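Local coordinates for periplasmic sugar-binding protein (PDB 4RXU), which binds beta-D-glucopyranose and probably serves as the periplasmic solute-binding component of an ABC-type sugar transporter, at residues Ala106-Gly111 with Thr124-Tyr129; Gln30-Ile35 with Ala313-Gln318. All blocks are in the same frame, centred on the assembly; numbering follows the deposited sequence. Where two conformers were deposited one is given.

Both contacts lie in the lobe built on the mixed sheet that holds strands 29-37, 89-92, 113-117 and 129-133. The centres of contact 1 and contact 2 are about 15 Å apart, on the same side of the chain's centre. Both segments of contact 1 fall between the two segments of contact 2 in sequence. Contact 1 is local and joins helix 101-109 to the loop before strand 129-133. Contact 2 joins residues some 280 positions apart and sets helix 300-315 against strand 29-37. The two meet where Tyr129 CE2 lies 4.2 Å from Leu314 CD2. Late chain thus packs on early chain, as expected for a two-lobed periplasmic binding protein whose chain returns to its first lobe.

Contact 1: residues Ala106-Gly111 with Thr124-Tyr129; sequences AARAAG and TDAVDY
Arg108 reaches from helix 101-109 to Asp125 and Ala126 in the loop before strand 129-133. Its NH1 forms a salt bridge with Asp125 OD1 at 2.8 Å. The hydrogen bond in it is bent, with an N-H...O angle of 138°. The guanidinium and carboxylate planes stand 76° apart, and NH1 meets OD1 from above the carboxylate plane. This is a single-pronged bridge. A water adds a second link: it donates to Asp125 OD2 at 2.7 Å and accepts a weak bond from Arg108 NH1. The Ala126 methyl lies over one guanidinium face, nearer its border than its middle, with CB 3.7 Å from Arg108 NE. Arg108 starts straight, CG anti to the backbone N (chi1 178°), which takes the chain across from the helix. A bend at chi3 then sets the guanidinium against that methyl and beside Asp125. Both charged residues were deposited in two conformers; the bridge is described for one. An ST turn shapes the loop: Ala126 N donates to Thr124 OG1 at 2.9 Å. Thr124 OG1 also bonds Glu105 of the helix. Helix 101-109 closes in a Schellman motif, with Gly111 in the C-prime place. It leads into strand 113-117, and the loop leads to parallel neighbour 129-133, within the alpha/beta lobe of a periplasmic binding protein.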
loop_
_atom_site.group_PDB
_atom_site.type_symbol
_atom_site.label_atom_id
_atom_site.label_comp_id
_atom_site.label_asym_id
_atom_site.label_seq_id
_atom_site.Cartn_x
_atom_site.Cartn_y
_atom_site.Cartn_z
ATOM N N ALA A 106 -4.873 -21.143 -12.994
ATOM C CA ALA A 106 -5.878 -22.158 -12.687
ATOM C C ALA A 106 -7.286 -21.600 -12.851
ATOM O O ALA A 106 -8.178 -22.283 -13.344
ATOM C CB ALA A 106 -5.693 -22.726 -11.281
ATOM N N ALA A 107 -7.486 -20.363 -12.425
ATOM C CA ALA A 107 -8.779 -19.713 -12.600
ATOM C C ALA A 107 -9.080 -19.558 -14.074
ATOM O O ALA A 107 -10.169 -19.942 -14.558
ATOM C CB ALA A 107 -8.771 -18.347 -11.918
ATOM N N ARG A 108 -8.135 -18.985 -14.821
ATOM C CA ARG A 108 -8.362 -18.804 -16.274
ATOM C C ARG A 108 -8.671 -20.136 -16.958
ATOM O O ARG A 108 -9.524 -20.206 -17.859
ATOM C CB ARG A 108 -7.184 -18.140 -16.996
ATOM C CG ARG A 108 -7.398 -18.005 -18.515
ATOM C CD ARG A 108 -6.192 -17.426 -19.226
ATOM N NE ARG A 108 -5.011 -18.200 -18.893
ATOM C CZ ARG A 108 -3.795 -17.964 -19.359
ATOM N NH1 ARG A 108 -3.577 -16.975 -20.215
ATOM N NH2 ARG A 108 -2.801 -18.724 -18.953
ATOM N N ALA A 109 -7.984 -21.190 -16.539
ATOM C CA ALA A 109 -8.153 -22.489 -17.170
ATOM C C ALA A 109 -9.531 -23.088 -16.967
ATOM O O ALA A 109 -9.959 -23.961 -17.738
ATOM C CB ALA A 109 -7.065 -23.424 -16.677
ATOM N N ALA A 110 -10.217 -22.623 -15.926
ATOM C CA ALA A 110 -11.564 -23.056 -15.623
ATOM C C ALA A 110 -12.612 -22.063 -16.115
ATOM O O ALA A 110 -13.788 -22.209 -15.790
ATOM C CB ALA A 110 -11.706 -23.307 -14.121
ATOM N N GLY A 111 -12.200 -21.088 -16.925
ATOM C CA GLY A 111 -13.123 -20.121 -17.484
ATOM C C GLY A 111 -13.533 -19.040 -16.514
ATOM O O GLY A 111 -14.585 -18.426 -16.675
ATOM N N THR A 124 2.372 -13.580 -15.522
ATOM C CA THR A 124 1.375 -14.360 -16.252
ATOM C C THR A 124 0.451 -13.475 -17.041
ATOM O O THR A 124 0.175 -12.333 -16.674
ATOM C CB THR A 124 0.501 -15.277 -15.360
ATOM O OG1 THR A 124 -0.449 -15.969 -16.183
ATOM C CG2 THR A 124 -0.240 -14.520 -14.284
ATOM N N ASP A 125 -0.062 -14.027 -18.125
ATOM C CA ASP A 125 -1.077 -13.244 -18.847
ATOM C C ASP A 125 -2.516 -13.582 -18.393
ATOM O O ASP A 125 -3.462 -12.998 -18.914
ATOM C CB ASP A 125 -0.887 -13.273 -20.364
ATOM C CG ASP A 125 -0.919 -14.645 -20.925
ATOM O OD1 ASP A 125 -1.138 -15.605 -20.161
ATOM O OD2 ASP A 125 -0.713 -14.766 -22.149
ATOM N N ALA A 126 -2.638 -14.432 -17.373
ATOM C CA ALA A 126 -3.906 -14.819 -16.780
ATOM C C ALA A 126 -4.451 -13.790 -15.805
ATOM O O ALA A 126 -5.029 -14.160 -14.802
ATOM C CB ALA A 126 -3.773 -16.178 -16.075
ATOM N N VAL A 127 -4.275 -12.509 -16.090
ATOM C CA VAL A 127 -4.916 -11.468 -15.300
ATOM C C VAL A 127 -5.759 -10.629 -16.258
ATOM O O VAL A 127 -5.206 -10.090 -17.227
ATOM C CB VAL A 127 -3.898 -10.584 -14.558
ATOM C CG1 VAL A 127 -4.650 -9.604 -13.691
ATOM C CG2 VAL A 127 -2.917 -11.421 -13.743
ATOM N N ASP A 128 -7.072 -10.545 -16.026
ATOM C CA ASP A 128 -7.958 -9.816 -16.951
ATOM C C ASP A 128 -8.006 -8.320 -16.663
ATOM O O ASP A 128 -7.971 -7.513 -17.579
ATOM C CB ASP A 128 -9.342 -10.438 -16.953
ATOM C CG ASP A 128 -9.290 -11.858 -17.441
ATOM O OD1 ASP A 128 -8.965 -12.056 -18.625
ATOM O OD2 ASP A 128 -9.487 -12.769 -16.628
ATOM N N TYR A 129 -8.103 -7.972 -15.379
ATOM C CA TYR A 129 -8.212 -6.557 -14.931
ATOM C C TYR A 129 -7.442 -6.391 -13.650
ATOM O O TYR A 129 -7.240 -7.359 -12.893
ATOM C CB TYR A 129 -9.685 -6.119 -14.720
ATOM C CG TYR A 129 -10.451 -6.258 -15.991
ATOM C CD1 TYR A 129 -10.417 -5.253 -16.955
ATOM C CD2 TYR A 129 -11.110 -7.454 -16.292
ATOM C CE1 TYR A 129 -11.052 -5.415 -18.175
ATOM C CE2 TYR A 129 -11.739 -7.629 -17.512
ATOM C CZ TYR A 129 -11.705 -6.600 -18.446
ATOM O OH TYR A 129 -12.325 -6.702 -19.664
HETATM O O HOH W 1 -1.617 -17.235 -22.839
#

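Contact 2: residues Gln30-Ile35 with Ala313-Gln318; sequences QLAVGI and ALLQDQ
Leu315, in the last turn of helix 300-315, sets its two methyls against Leu31, Ala32 and Val33. Its CB already heads toward strand 29-37. With CG anti to the carbonyl carbon (chi1 -73°), the two methyls are presented to different neighbours. CD1 reaches Val33 CG2 at 3.6 Å and Leu31 CB at 4.1 Å. CD2 lies 4.1 Å from Ala32 CB and also rests against Ala32 O. Val33 holds CG1 anti to its backbone N (chi1 179°), and CG2 is the branch that meets the leucine. Ala32 is the centre of an inverse gamma turn, with a weak bond from Val33 N to Leu31 O, and there the strand turns a corner. Nearby, Val89 and Lys88 also touch Leu315. The helix ends just beyond, in a Schellman motif with Asp317 at positive phi; Asp317 N bonds Leu314 O, and Gln318 N bonds Ala313 O. Putting an alanine in place of Leu315 would probably leave Val33 CG2 and the Ala32 methyl without their partner in the helix and open a gap between helix and strand. The contact rests on van der Waals fit of aliphatic groups, at a partly buried border, with no polar pairing of side chains.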
loop_
_atom_site.group_PDB
_atom_site.type_symbol
_atom_site.label_atom_id
_atom_site.label_comp_id
_atom_site.label_asym_id
_atom_site.label_seq_id
_atom_site.Cartn_x
_atom_site.Cartn_y
_atom_site.Cartn_z
ATOM N N GLN A 30 -27.004 -14.834 -4.522
ATOM C CA GLN A 30 -25.672 -15.383 -4.554
ATOM C C GLN A 30 -25.091 -15.020 -5.913
ATOM O O GLN A 30 -25.670 -15.334 -6.955
ATOM C CB GLN A 30 -25.703 -16.901 -4.432
ATOM C CG GLN A 30 -25.456 -17.475 -3.056
ATOM C CD GLN A 30 -25.376 -18.987 -3.132
ATOM O OE1 GLN A 30 -25.977 -19.603 -4.015
ATOM N NE2 GLN A 30 -24.622 -19.592 -2.226
ATOM N N LEU A 31 -23.965 -14.331 -5.902
ATOM C CA LEU A 31 -23.237 -14.073 -7.135
ATOM C C LEU A 31 -22.124 -15.098 -7.309
ATOM O O LEU A 31 -21.501 -15.519 -6.341
ATOM C CB LEU A 31 -22.629 -12.666 -7.125
ATOM C CG LEU A 31 -23.609 -11.498 -7.057
ATOM C CD1 LEU A 31 -22.828 -10.200 -7.188
ATOM C CD2 LEU A 31 -24.699 -11.573 -8.104
ATOM N N ALA A 32 -21.866 -15.462 -8.560
ATOM C CA ALA A 32 -20.776 -16.384 -8.910
ATOM C C ALA A 32 -19.451 -15.647 -8.943
ATOM O O ALA A 32 -18.758 -15.539 -9.970
ATOM C CB ALA A 32 -21.066 -17.081 -10.222
ATOM N N VAL A 33 -19.114 -15.155 -7.768
ATOM C CA VAL A 33 -17.928 -14.328 -7.535
ATOM C C VAL A 33 -17.308 -14.809 -6.220
ATOM O O VAL A 33 -18.034 -15.183 -5.291
ATOM C CB VAL A 33 -18.266 -12.829 -7.430
ATOM C CG1 VAL A 33 -17.006 -12.005 -7.175
ATOM C CG2 VAL A 33 -18.946 -12.353 -8.693
ATOM N N GLY A 34 -15.978 -14.792 -6.157
ATOM C CA GLY A 34 -15.246 -15.099 -4.943
ATOM C C GLY A 34 -14.188 -14.043 -4.743
ATOM O O GLY A 34 -13.639 -13.507 -5.716
ATOM N N ILE A 35 -13.962 -13.695 -3.477
ATOM C CA ILE A 35 -12.980 -12.691 -3.092
ATOM C C ILE A 35 -11.901 -13.348 -2.257
ATOM O O ILE A 35 -12.222 -14.054 -1.299
ATOM C CB ILE A 35 -13.625 -11.553 -2.289
ATOM C CG1 ILE A 35 -14.613 -10.777 -3.170
ATOM C CG2 ILE A 35 -12.574 -10.586 -1.741
ATOM C CD1 ILE A 35 -15.551 -9.869 -2.374
ATOM N N ALA A 313 -20.342 -6.662 -14.186
ATOM C CA ALA A 313 -20.316 -6.522 -15.655
ATOM C C ALA A 313 -19.939 -7.856 -16.306
ATOM O O ALA A 313 -20.609 -8.340 -17.227
ATOM C CB ALA A 313 -19.362 -5.403 -16.092
ATOM N N LEU A 314 -18.886 -8.480 -15.805
ATOM C CA LEU A 314 -18.469 -9.783 -16.342
ATOM C C LEU A 314 -19.511 -10.882 -16.190
ATOM O O LEU A 314 -19.654 -11.723 -17.062
ATOM C CB LEU A 314 -17.149 -10.191 -15.704
ATOM C CG LEU A 314 -15.979 -9.280 -16.053
ATOM C CD1 LEU A 314 -14.837 -9.465 -15.080
ATOM C CD2 LEU A 314 -15.484 -9.537 -17.455
ATOM N N LEU A 315 -20.246 -10.860 -15.088
ATOM C CA LEU A 315 -21.300 -11.837 -14.870
ATOM C C LEU A 315 -22.417 -11.700 -15.891
ATOM O O LEU A 315 -23.085 -12.676 -16.238
ATOM C CB LEU A 315 -21.870 -11.676 -13.471
ATOM C CG LEU A 315 -20.966 -12.159 -12.332
ATOM C CD1 LEU A 315 -21.694 -11.867 -11.024
ATOM C CD2 LEU A 315 -20.610 -13.642 -12.448
ATOM N N GLN A 316 -22.595 -10.463 -16.348
ATOM C CA GLN A 316 -23.566 -10.102 -17.393
ATOM C C GLN A 316 -22.995 -10.241 -18.803
ATOM O O GLN A 316 -23.603 -9.780 -19.767
ATOM C CB GLN A 316 -24.027 -8.657 -17.196
ATOM C CG GLN A 316 -24.883 -8.447 -15.961
ATOM C CD GLN A 316 -25.088 -6.984 -15.595
ATOM O OE1 GLN A 316 -26.107 -6.634 -14.998
ATOM N NE2 GLN A 316 -24.136 -6.125 -15.951
ATOM N N ASP A 317 -21.827 -10.866 -18.930
ATOM C CA ASP A 317 -21.187 -11.062 -20.229
ATOM C C ASP A 317 -20.845 -9.713 -20.907
ATOM O O ASP A 317 -20.830 -9.583 -22.139
ATOM C CB ASP A 317 -22.070 -11.946 -21.122
ATOM C CG ASP A 317 -22.255 -13.351 -20.556
ATOM O OD1 ASP A 317 -21.231 -14.043 -20.329
ATOM O OD2 ASP A 317 -23.421 -13.770 -20.354
ATOM N N GLN A 318 -20.565 -8.722 -20.069
ATOM C CA GLN A 318 -20.082 -7.403 -20.514
ATOM C C GLN A 318 -18.652 -7.134 -19.962
ATOM O O GLN A 318 -18.194 -7.774 -19.029
ATOM C CB GLN A 318 -21.081 -6.300 -20.106
ATOM C CG GLN A 318 -22.478 -6.482 -20.709
ATOM C CD GLN A 318 -23.494 -5.450 -20.254
ATOM O OE1 GLN A 318 -23.258 -4.680 -19.328
ATOM N NE2 GLN A 318 -24.639 -5.442 -20.913
#